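Local structure of oxidoreductase protein (Agrobacterium radiobacter, 5UI9) at residues K7-G12 / I32-D37; T76-R81 / F100-S105; A195-R200 / A214-D219. The protein probably catalyses NAD-dependent oxidation or reduction of a hydroxy-bearing substrate, as in the GFO/IDH/MocA family, and binds NAD+ together with a dihydroxy-methylpropanoic acid. All blocks are in the same frame, centred on the assembly; numbering follows the deposited sequence.

Interaction 1: K7-G12 / I32-D37; sequences KGALIG and IAAICD. With NAD (nicotinamide-adenine-dinucleotide), chain C.
G12 and D37 lie side by side at the carboxy ends of two neighbouring parallel strands, 7-11 and 32-36, where the first beta-alpha-beta unit of the Rossmann fold receives the adenosine half of NAD. The two backbones are tied by C36 N to L10 O and by a nearly straight bond from G12 N to C36 O (2.9 Å, 176° at the hydrogen). At the other end the pairing shifts by one residue in a beta bulge: G8 O takes A33 N at 2.8 Å and, more weakly, A34 N. The side chain of I32 folds back over this point, its CD1 lying 4.1 Å from G8 CA.

D37 makes the polar contact with the cofactor. With CG roughly anti to the backbone N (chi1 -157°), the carboxylate reaches from CB past the strand end to the ribose. From CG the group forks: OD1 accepts the ribose hydroxyl O2B of NAD at 2.6 Å, while OD2 accepts O3B at 2.8 Å and comes to 3.7 Å from G12 C. OD1 also receives D39 N and OD2 receives C13 N, so backbone amides fix the carboxylate. An acidic residue at the end of the second strand, holding the ribose hydroxyls, is a common feature of NAD-dependent Rossmann enzymes. Beside it, I11 CG2 lies 3.8 Å from C2A of the adenine, and G12 CA is 3.4 Å from ribose O4B; the positive phi of G12 (108°) suits glycine.

L10 and I32 face helix 17-26, and I35 packs on helix 40-50. On the other face of the sheet A9, I11 and A34 meet helix 59-65, while strand 70-73 pairs with the far side of 7-11.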
loop_
_atom_site.group_PDB
_atom_site.type_symbol
_atom_site.label_atom_id
_atom_site.label_comp_id
_atom_site.label_asym_id
_atom_site.label_seq_id
_atom_site.Cartn_x
_atom_site.Cartn_y
_atom_site.Cartn_z
ATOM N N LYS A 7 28.389 -33.988 -1.065
ATOM C CA LYS A 7 29.552 -33.147 -0.766
ATOM C C LYS A 7 29.466 -31.874 -1.589
ATOM O O LYS A 7 29.423 -31.934 -2.815
ATOM C CB LYS A 7 30.847 -33.893 -1.099
ATOM C CG LYS A 7 31.145 -35.053 -0.153
ATOM C CD LYS A 7 31.582 -36.327 -0.880
ATOM C CE LYS A 7 32.978 -36.221 -1.483
ATOM N NZ LYS A 7 34.049 -36.074 -0.456
ATOM N N GLY A 8 29.441 -30.726 -0.916
ATOM C CA GLY A 8 29.340 -29.436 -1.591
ATOM C C GLY A 8 30.651 -28.684 -1.631
ATOM O O GLY A 8 31.537 -28.909 -0.809
ATOM N N ALA A 9 30.779 -27.802 -2.611
ATOM C CA ALA A 9 31.838 -26.799 -2.626
ATOM C C ALA A 9 31.158 -25.446 -2.588
ATOM O O ALA A 9 30.251 -25.206 -3.376
ATOM C CB ALA A 9 32.682 -26.928 -3.872
ATOM N N LEU A 10 31.580 -24.573 -1.674
ATOM C CA LEU A 10 31.022 -23.224 -1.585
ATOM C C LEU A 10 32.028 -22.231 -2.167
ATOM O O LEU A 10 33.210 -22.269 -1.829
ATOM C CB LEU A 10 30.647 -22.875 -0.147
ATOM C CG LEU A 10 30.030 -21.476 0.050
ATOM C CD1 LEU A 10 28.877 -21.493 1.041
ATOM C CD2 LEU A 10 31.080 -20.453 0.480
ATOM N N ILE A 11 31.551 -21.366 -3.056
ATOM C CA ILE A 11 32.376 -20.344 -3.709
ATOM C C ILE A 11 31.845 -18.973 -3.291
ATOM O O ILE A 11 30.703 -18.633 -3.594
ATOM C CB ILE A 11 32.311 -20.463 -5.245
ATOM C CG1 ILE A 11 32.731 -21.870 -5.703
ATOM C CG2 ILE A 11 33.187 -19.398 -5.914
ATOM C CD1 ILE A 11 32.387 -22.153 -7.149
ATOM N N GLY A 12 32.690 -18.198 -2.612
ATOM C CA GLY A 12 32.347 -16.869 -2.109
ATOM C C GLY A 12 32.205 -16.931 -0.605
ATOM O O GLY A 12 31.107 -17.059 -0.105
ATOM N N ILE A 32 29.828 -29.493 3.439
ATOM C CA ILE A 32 30.802 -28.797 2.581
ATOM C C ILE A 32 32.191 -29.441 2.686
ATOM O O ILE A 32 32.760 -29.516 3.778
ATOM C CB ILE A 32 30.885 -27.296 2.939
ATOM C CG1 ILE A 32 29.509 -26.625 2.768
ATOM C CG2 ILE A 32 31.951 -26.583 2.108
ATOM C CD1 ILE A 32 28.910 -26.673 1.374
ATOM N N ALA A 33 32.718 -29.891 1.543
ATOM C CA ALA A 33 34.036 -30.532 1.457
ATOM C C ALA A 33 35.128 -29.593 0.936
ATOM O O ALA A 33 36.310 -29.910 1.066
ATOM C CB ALA A 33 33.960 -31.769 0.569
ATOM N N ALA A 34 34.745 -28.464 0.335
ATOM C CA ALA A 34 35.708 -27.530 -0.252
ATOM C C ALA A 34 35.143 -26.110 -0.277
ATOM O O ALA A 34 33.933 -25.923 -0.390
ATOM C CB ALA A 34 36.074 -27.974 -1.654
ATOM N N ILE A 35 36.026 -25.125 -0.141
ATOM C CA ILE A 35 35.646 -23.720 -0.246
ATOM C C ILE A 35 36.595 -22.966 -1.175
ATOM O O ILE A 35 37.735 -23.393 -1.418
ATOM C CB ILE A 35 35.542 -23.015 1.132
ATOM C CG1 ILE A 35 36.831 -23.158 1.952
ATOM C CG2 ILE A 35 34.359 -23.564 1.924
ATOM C CD1 ILE A 35 36.912 -22.192 3.118
ATOM N N CYS A 36 36.101 -21.845 -1.693
ATOM C CA CYS A 36 36.820 -21.036 -2.667
ATOM C C CYS A 36 36.551 -19.553 -2.432
ATOM O O CYS A 36 35.406 -19.157 -2.209
ATOM C CB CYS A 36 36.394 -21.427 -4.083
ATOM S SG CYS A 36 37.114 -20.416 -5.401
ATOM N N ASP A 37 37.612 -18.753 -2.462
ATOM C CA ASP A 37 37.509 -17.293 -2.430
ATOM C C ASP A 37 38.785 -16.661 -2.995
ATOM O O ASP A 37 39.889 -17.153 -2.746
ATOM C CB ASP A 37 37.263 -16.799 -1.000
ATOM C CG ASP A 37 36.621 -15.423 -0.959
ATOM O OD1 ASP A 37 37.241 -14.441 -1.432
ATOM O OD2 ASP A 37 35.484 -15.323 -0.460
HETATM P PA NAD C . 30.628 -10.239 0.230
HETATM O O1A NAD C . 31.333 -9.235 -0.657
HETATM O O2A NAD C . 30.700 -10.106 1.726
HETATM O O5B NAD C . 31.142 -11.702 -0.161
HETATM C C5B NAD C . 31.464 -12.080 -1.494
HETATM C C4B NAD C . 32.717 -12.938 -1.426
HETATM O O4B NAD C . 32.904 -13.581 -2.682
HETATM C C3B NAD C . 33.973 -12.123 -1.152
HETATM O O3B NAD C . 34.697 -12.716 -0.065
HETATM C C2B NAD C . 34.761 -12.155 -2.454
HETATM O O2B NAD C . 36.169 -12.196 -2.221
HETATM C C1B NAD C . 34.258 -13.432 -3.106
HETATM N N9A NAD C . 34.257 -13.495 -4.586
HETATM C C8A NAD C . 33.747 -12.600 -5.454
HETATM N N7A NAD C . 33.908 -13.040 -6.729
HETATM C C5A NAD C . 34.512 -14.242 -6.683
HETATM C C6A NAD C . 34.981 -15.267 -7.654
HETATM N N6A NAD C . 34.831 -15.095 -8.986
HETATM N N1A NAD C . 35.561 -16.387 -7.163
HETATM C C2A NAD C . 35.732 -16.595 -5.841
HETATM N N3A NAD C . 35.331 -15.707 -4.910
HETATM C C4A NAD C . 34.729 -14.540 -5.262
HETATM O O3 NAD C . 29.088 -10.309 -0.227
HETATM P PN NAD C . 27.886 -10.791 0.738
HETATM O O1N NAD C . 27.398 -9.633 1.572
HETATM O O2N NAD C . 28.279 -12.075 1.423
HETATM O O5D NAD C . 26.776 -11.066 -0.378
HETATM C C5D NAD C . 26.993 -12.070 -1.361
HETATM C C4D NAD C . 25.672 -12.347 -2.053
HETATM O O4D NAD C . 24.735 -12.809 -1.076
HETATM C C3D NAD C . 25.089 -11.098 -2.699
HETATM O O3D NAD C . 24.670 -11.390 -4.036
HETATM C C2D NAD C . 23.913 -10.721 -1.813
HETATM O O2D NAD C . 22.815 -10.170 -2.541
HETATM C C1D NAD C . 23.527 -12.055 -1.177
HETATM N N1N NAD C . 22.861 -11.973 0.136
HETATM C C2N NAD C . 21.769 -12.738 0.311
HETATM C C3N NAD C . 21.057 -12.752 1.500
HETATM C C7N NAD C . 19.846 -13.638 1.603
HETATM O O7N NAD C . 19.843 -14.714 1.010
HETATM N N7N NAD C . 18.794 -13.256 2.331
HETATM C C4N NAD C . 21.497 -11.939 2.546
HETATM C C5N NAD C . 22.635 -11.151 2.362
HETATM C C6N NAD C . 23.312 -11.189 1.142
#

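Interaction 2: T76-R81 / F100-S105; sequences TVQSHR and FAKSLS. With NAD (nicotinamide-adenine-dinucleotide), chain C.
V77 and H80 turn their side chains toward the loop 100-102 in the NAD-binding Rossmann domain, where the short 3-10 turn 77-79 leads into helix 80-89 and the opposing loop leads into helix 104-116. The imidazole of H80 meets this loop edge-on. Its ND1 donates to F100 O at 3.0 Å, and the oxygen lies only 9° out of the ring plane. Seen from the carbonyl the fit is less regular: the donor sits above the plane of the F100 peptide, 54° out of it. A further, weak bond joins ND1 to P99 O, and on the other nitrogen NE2 binds T75 O, so both ring nitrogens are held by backbone carbonyls. One face of the ring is covered by V77 CA, 3.6 Å above its centre, while the loop meets its edge.

V77 provides the apolar part. Its CG2 is set opposite the backbone N, with CG1 between N and the carbonyl carbon (chi1 71°), and this places CG2 against the A101 peptide, 3.4 Å from A101 C. The same methyl lies 4.1 Å from K102 CG. Farther out, K102 crosses Q78 at about a right angle; its NZ comes to 3.9 Å from Q78 CG, a contact through the aliphatic part of the glutamine.

F100 turns away from this interface, and its ring packs on helix 104-116 and strand 121-124. S103 caps the start of that helix through D106 N. On the cofactor side, T76 CG2 rests 3.6 Å from the bridging oxygen O3 of NAD, and S79 CB is 3.5 Å from the adenine N6A. T76 OG1 donates to Q78 OE1 at 2.9 Å.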
loop_
_atom_site.group_PDB
_atom_site.type_symbol
_atom_site.label_atom_id
_atom_site.label_comp_id
_atom_site.label_asym_id
_atom_site.label_seq_id
_atom_site.Cartn_x
_atom_site.Cartn_y
_atom_site.Cartn_z
ATOM N N THR A 76 29.055 -12.177 -4.910
ATOM C CA THR A 76 28.223 -11.088 -5.424
ATOM C C THR A 76 27.884 -11.353 -6.898
ATOM O O THR A 76 28.476 -12.229 -7.533
ATOM C CB THR A 76 28.901 -9.716 -5.241
ATOM O OG1 THR A 76 30.209 -9.731 -5.825
ATOM C CG2 THR A 76 29.012 -9.381 -3.756
ATOM N N VAL A 77 26.930 -10.587 -7.423
ATOM C CA VAL A 77 26.324 -10.841 -8.740
ATOM C C VAL A 77 27.283 -10.884 -9.949
ATOM O O VAL A 77 27.018 -11.600 -10.915
ATOM C CB VAL A 77 25.179 -9.827 -9.013
ATOM C CG1 VAL A 77 25.729 -8.425 -9.275
ATOM C CG2 VAL A 77 24.280 -10.303 -10.149
ATOM N N GLN A 78 28.381 -10.131 -9.880
ATOM C CA GLN A 78 29.338 -9.984 -10.983
ATOM C C GLN A 78 29.812 -11.337 -11.542
ATOM O O GLN A 78 29.920 -11.522 -12.757
ATOM C CB GLN A 78 30.563 -9.151 -10.538
ATOM C CG GLN A 78 30.301 -7.661 -10.273
ATOM C CD GLN A 78 29.805 -7.330 -8.849
ATOM O OE1 GLN A 78 29.376 -8.211 -8.090
ATOM N NE2 GLN A 78 29.852 -6.043 -8.494
ATOM N N SER A 79 30.081 -12.279 -10.648
ATOM C CA SER A 79 30.619 -13.580 -11.043
ATOM C C SER A 79 29.587 -14.722 -11.154
ATOM O O SER A 79 29.971 -15.854 -11.425
ATOM C CB SER A 79 31.731 -13.959 -10.070
ATOM O OG SER A 79 31.209 -14.140 -8.772
ATOM N N HIS A 80 28.294 -14.441 -10.979
ATOM C CA HIS A 80 27.276 -15.506 -10.994
ATOM C C HIS A 80 27.187 -16.246 -12.330
ATOM O O HIS A 80 27.175 -17.485 -12.346
ATOM C CB HIS A 80 25.884 -14.983 -10.634
ATOM C CG HIS A 80 25.720 -14.624 -9.194
ATOM N ND1 HIS A 80 24.554 -14.086 -8.694
ATOM C CD2 HIS A 80 26.580 -14.698 -8.151
ATOM C CE1 HIS A 80 24.702 -13.855 -7.400
ATOM N NE2 HIS A 80 25.921 -14.217 -7.046
ATOM N N ARG A 81 27.120 -15.494 -13.433
ATOM C CA ARG A 81 26.933 -16.095 -14.754
ATOM C C ARG A 81 28.072 -17.048 -15.086
ATOM O O ARG A 81 27.824 -18.177 -15.507
ATOM C CB ARG A 81 26.770 -15.053 -15.873
ATOM C CG ARG A 81 26.710 -15.712 -17.252
ATOM C CD ARG A 81 26.084 -14.866 -18.341
ATOM N NE ARG A 81 26.085 -15.610 -19.604
ATOM C CZ ARG A 81 25.542 -15.193 -20.748
ATOM N NH1 ARG A 81 24.934 -14.011 -20.833
ATOM N NH2 ARG A 81 25.615 -15.968 -21.826
ATOM N N PHE A 100 20.080 -13.110 -8.993
ATOM C CA PHE A 100 20.447 -14.239 -9.868
ATOM C C PHE A 100 21.520 -13.828 -10.881
ATOM O O PHE A 100 22.610 -14.409 -10.917
ATOM C CB PHE A 100 19.172 -14.770 -10.555
ATOM C CG PHE A 100 19.340 -16.034 -11.362
ATOM C CD1 PHE A 100 20.425 -16.903 -11.205
ATOM C CD2 PHE A 100 18.334 -16.391 -12.253
ATOM C CE1 PHE A 100 20.521 -18.061 -11.963
ATOM C CE2 PHE A 100 18.419 -17.553 -13.004
ATOM C CZ PHE A 100 19.514 -18.389 -12.861
ATOM N N ALA A 101 21.208 -12.787 -11.649
ATOM C CA ALA A 101 22.081 -12.262 -12.691
ATOM C C ALA A 101 22.028 -10.740 -12.716
ATOM O O ALA A 101 21.250 -10.128 -11.975
ATOM C CB ALA A 101 21.645 -12.813 -14.037
ATOM N N LYS A 102 22.859 -10.145 -13.572
ATOM C CA LYS A 102 22.847 -8.702 -13.815
ATOM C C LYS A 102 21.656 -8.260 -14.669
ATOM O O LYS A 102 21.225 -7.115 -14.576
ATOM C CB LYS A 102 24.146 -8.258 -14.497
ATOM C CG LYS A 102 25.367 -8.323 -13.599
ATOM C CD LYS A 102 26.644 -7.942 -14.340
ATOM C CE LYS A 102 27.632 -7.240 -13.417
ATOM N NZ LYS A 102 29.022 -7.253 -13.959
ATOM N N SER A 103 21.147 -9.159 -15.511
ATOM C CA SER A 103 19.991 -8.868 -16.363
ATOM C C SER A 103 19.168 -10.132 -16.603
ATOM O O SER A 103 19.640 -11.251 -16.358
ATOM C CB SER A 103 20.452 -8.281 -17.702
ATOM O OG SER A 103 21.166 -9.240 -18.468
ATOM N N LEU A 104 17.944 -9.943 -17.085
ATOM C CA LEU A 104 17.056 -11.059 -17.409
ATOM C C LEU A 104 17.658 -11.932 -18.515
ATOM O O LEU A 104 17.549 -13.162 -18.476
ATOM C CB LEU A 104 15.676 -10.541 -17.824
ATOM C CG LEU A 104 14.588 -11.592 -18.069
ATOM C CD1 LEU A 104 14.362 -12.462 -16.842
ATOM C CD2 LEU A 104 13.289 -10.928 -18.507
ATOM N N SER A 105 18.290 -11.270 -19.486
ATOM C CA SER A 105 19.020 -11.905 -20.587
ATOM C C SER A 105 20.126 -12.862 -20.104
ATOM O O SER A 105 20.214 -14.006 -20.565
ATOM C CB SER A 105 19.611 -10.803 -21.484
ATOM O OG SER A 105 20.369 -11.342 -22.536
HETATM P PA NAD C . 30.628 -10.239 0.230
HETATM O O1A NAD C . 31.333 -9.235 -0.657
HETATM O O2A NAD C . 30.700 -10.106 1.726
HETATM O O5B NAD C . 31.142 -11.702 -0.161
HETATM C C5B NAD C . 31.464 -12.080 -1.494
HETATM C C4B NAD C . 32.717 -12.938 -1.426
HETATM O O4B NAD C . 32.904 -13.581 -2.682
HETATM C C3B NAD C . 33.973 -12.123 -1.152
HETATM O O3B NAD C . 34.697 -12.716 -0.065
HETATM C C2B NAD C . 34.761 -12.155 -2.454
HETATM O O2B NAD C . 36.169 -12.196 -2.221
HETATM C C1B NAD C . 34.258 -13.432 -3.106
HETATM N N9A NAD C . 34.257 -13.495 -4.586
HETATM C C8A NAD C . 33.747 -12.600 -5.454
HETATM N N7A NAD C . 33.908 -13.040 -6.729
HETATM C C5A NAD C . 34.512 -14.242 -6.683
HETATM C C6A NAD C . 34.981 -15.267 -7.654
HETATM N N6A NAD C . 34.831 -15.095 -8.986
HETATM N N1A NAD C . 35.561 -16.387 -7.163
HETATM C C2A NAD C . 35.732 -16.595 -5.841
HETATM N N3A NAD C . 35.331 -15.707 -4.910
HETATM C C4A NAD C . 34.729 -14.540 -5.262
HETATM O O3 NAD C . 29.088 -10.309 -0.227
HETATM P PN NAD C . 27.886 -10.791 0.738
HETATM O O1N NAD C . 27.398 -9.633 1.572
HETATM O O2N NAD C . 28.279 -12.075 1.423
HETATM O O5D NAD C . 26.776 -11.066 -0.378
HETATM C C5D NAD C . 26.993 -12.070 -1.361
HETATM C C4D NAD C . 25.672 -12.347 -2.053
HETATM O O4D NAD C . 24.735 -12.809 -1.076
HETATM C C3D NAD C . 25.089 -11.098 -2.699
HETATM O O3D NAD C . 24.670 -11.390 -4.036
HETATM C C2D NAD C . 23.913 -10.721 -1.813
HETATM O O2D NAD C . 22.815 -10.170 -2.541
HETATM C C1D NAD C . 23.527 -12.055 -1.177
HETATM N N1N NAD C . 22.861 -11.973 0.136
HETATM C C2N NAD C . 21.769 -12.738 0.311
HETATM C C3N NAD C . 21.057 -12.752 1.500
HETATM C C7N NAD C . 19.846 -13.638 1.603
HETATM O O7N NAD C . 19.843 -14.714 1.010
HETATM N N7N NAD C . 18.794 -13.256 2.331
HETATM C C4N NAD C . 21.497 -11.939 2.546
HETATM C C5N NAD C . 22.635 -11.151 2.362
HETATM C C6N NAD C . 23.312 -11.189 1.142
#

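Interaction 3: A195-R200 / A214-D219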
loop_
_atom_site.group_PDB
_atom_site.type_symbol
_atom_site.label_atom_id
_atom_site.label_comp_id
_atom_site.label_asym_id
_atom_site.label_seq_id
_atom_site.Cartn_x
_atom_site.Cartn_y
_atom_site.Cartn_z
ATOM N N ALA A 195 1.093 -10.241 -14.523
ATOM C CA ALA A 195 0.850 -9.873 -15.922
ATOM C C ALA A 195 1.479 -8.528 -16.248
ATOM O O ALA A 195 2.228 -8.406 -17.221
ATOM C CB ALA A 195 -0.647 -9.824 -16.207
ATOM N N THR A 196 1.154 -7.520 -15.438
ATOM C CA THR A 196 1.648 -6.152 -15.636
ATOM C C THR A 196 2.085 -5.536 -14.311
ATOM O O THR A 196 1.665 -5.970 -13.235
ATOM C CB THR A 196 0.602 -5.240 -16.319
ATOM O OG1 THR A 196 -0.619 -5.268 -15.578
ATOM C CG2 THR A 196 0.315 -5.693 -17.741
ATOM N N LEU A 197 2.929 -4.515 -14.420
ATOM C CA LEU A 197 3.642 -3.944 -13.284
ATOM C C LEU A 197 3.923 -2.454 -13.510
ATOM O O LEU A 197 4.254 -2.048 -14.623
ATOM C CB LEU A 197 4.950 -4.723 -13.113
ATOM C CG LEU A 197 5.918 -4.367 -11.988
ATOM C CD1 LEU A 197 6.682 -5.593 -11.504
ATOM C CD2 LEU A 197 6.894 -3.267 -12.395
ATOM N N THR A 198 3.786 -1.657 -12.451
ATOM C CA THR A 198 4.128 -0.230 -12.466
ATOM C C THR A 198 4.897 0.115 -11.195
ATOM O O THR A 198 4.483 -0.275 -10.105
ATOM C CB THR A 198 2.872 0.666 -12.507
ATOM O OG1 THR A 198 1.837 0.018 -13.255
ATOM C CG2 THR A 198 3.187 2.008 -13.141
ATOM N N ALA A 199 6.000 0.849 -11.330
ATOM C CA ALA A 199 6.896 1.114 -10.202
ATOM C C ALA A 199 7.318 2.574 -10.108
ATOM O O ALA A 199 7.316 3.302 -11.101
ATOM C CB ALA A 199 8.118 0.218 -10.280
ATOM N N ARG A 200 7.659 2.983 -8.887
ATOM C CA ARG A 200 8.183 4.311 -8.579
ATOM C C ARG A 200 9.322 4.145 -7.591
ATOM O O ARG A 200 9.219 3.338 -6.669
ATOM C CB ARG A 200 7.102 5.191 -7.943
ATOM C CG ARG A 200 5.865 5.381 -8.794
ATOM C CD ARG A 200 6.166 6.205 -10.027
ATOM N NE ARG A 200 4.944 6.481 -10.783
ATOM C CZ ARG A 200 4.447 5.727 -11.759
ATOM N NH1 ARG A 200 5.068 4.632 -12.195
ATOM N NH2 ARG A 200 3.310 6.097 -12.333
ATOM N N ALA A 214 11.068 2.091 -2.953
ATOM C CA ALA A 214 10.409 1.624 -4.166
ATOM C C ALA A 214 8.986 1.201 -3.844
ATOM O O ALA A 214 8.743 0.507 -2.852
ATOM C CB ALA A 214 11.181 0.471 -4.795
ATOM N N THR A 215 8.058 1.631 -4.696
ATOM C CA THR A 215 6.649 1.317 -4.549
ATOM C C THR A 215 6.166 0.761 -5.881
ATOM O O THR A 215 6.320 1.408 -6.916
ATOM C CB THR A 215 5.861 2.577 -4.152
ATOM O OG1 THR A 215 6.448 3.142 -2.974
ATOM C CG2 THR A 215 4.418 2.251 -3.863
ATOM N N ILE A 216 5.592 -0.439 -5.838
ATOM C CA ILE A 216 5.264 -1.207 -7.036
ATOM C C ILE A 216 3.810 -1.677 -6.961
ATOM O O ILE A 216 3.379 -2.201 -5.936
ATOM C CB ILE A 216 6.198 -2.434 -7.186
ATOM C CG1 ILE A 216 7.669 -2.013 -7.073
ATOM C CG2 ILE A 216 5.945 -3.152 -8.513
ATOM C CD1 ILE A 216 8.664 -3.149 -7.155
ATOM N N LEU A 217 3.073 -1.493 -8.056
ATOM C CA LEU A 217 1.690 -1.958 -8.185
ATOM C C LEU A 217 1.652 -3.154 -9.139
ATOM O O LEU A 217 2.048 -3.027 -10.294
ATOM C CB LEU A 217 0.819 -0.831 -8.735
ATOM C CG LEU A 217 -0.672 -1.064 -8.987
ATOM C CD1 LEU A 217 -1.425 -1.461 -7.729
ATOM C CD2 LEU A 217 -1.276 0.207 -9.574
ATOM N N LEU A 218 1.164 -4.298 -8.658
ATOM C CA LEU A 218 1.143 -5.546 -9.437
ATOM C C LEU A 218 -0.262 -5.933 -9.877
ATOM O O LEU A 218 -1.185 -5.928 -9.078
ATOM C CB LEU A 218 1.710 -6.696 -8.609
ATOM C CG LEU A 218 3.145 -6.596 -8.077
ATOM C CD1 LEU A 218 3.504 -7.847 -7.276
ATOM C CD2 LEU A 218 4.152 -6.381 -9.198
ATOM N N ASP A 219 -0.408 -6.285 -11.148
ATOM C CA ASP A 219 -1.633 -6.896 -11.655
ATOM C C ASP A 219 -1.329 -8.374 -11.886
ATOM O O ASP A 219 -0.609 -8.720 -12.820
ATOM C CB ASP A 219 -2.068 -6.196 -12.936
ATOM C CG ASP A 219 -2.132 -4.675 -12.771
ATOM O OD1 ASP A 219 -2.886 -4.202 -11.892
ATOM O OD2 ASP A 219 -1.434 -3.943 -13.513
HETATM O O HOH W 1 0.710 -2.614 -12.631
#
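T196 OG1 donates to D219 OD2 at 2.6 Å, a short bond that reaches the carboxylate on its anti side, 16° out of plane. A bridging water also serves this oxygen: it donates to D219 OD2 and L217 O and accepts from T198 OG1, spanning the two strands on the same face. Backbone bonds run beneath, among them L217 N to T198 O (2.8 Å) and T215 N to R200 O (2.9 Å), as expected of an antiparallel hairpin. At its end A195 N, and more weakly T196 N, both donate to D219 O, a classic beta bulge.

The opposite face is apolar. L197 and L218 run alongside each other in the same direction, with CD1 of L197 3.5 Å from L218 CD2. I216 reaches L197 CG through CG2 (3.7 Å) and A199 CB through CG1 (3.9 Å).

R200 doubles back along its own strand, bent at chi2 (-68°), and NH1 donates to A199 O. Its NE forms a salt bridge with D219 OD1 of the second subunit, a pairing repeated in reverse. The face carrying T198, R200, T215, D219 and the apolar L217 thus meets the partner chain, while L197, A199, I216 and L218 face helices 175-191 and 316-335. The D219 carboxylate serves both the hairpin, through OD2, and the dimer, through the OD1 salt bridge.

Interactions 1 and 2 both belong to the nucleotide-binding domain and both touch NAD: their centres lie 19 Å apart and their nearest atoms about 6 Å. Interaction 1 meets the adenine and its ribose, whereas the 76-81 segment of interaction 2 reaches the adenine and the pyrophosphate bridge. The H80 side chain is about 11 Å from the bound dihydroxy-methylpropanoic acid. Interaction 3 belongs to the C-terminal domain, its centre 38 Å from that of interaction 1 and 22 Å from that of interaction 2. Its A214 side chain is about 12 Å from the same acid, and the face that carries D219 and R200 lies at the subunit interface.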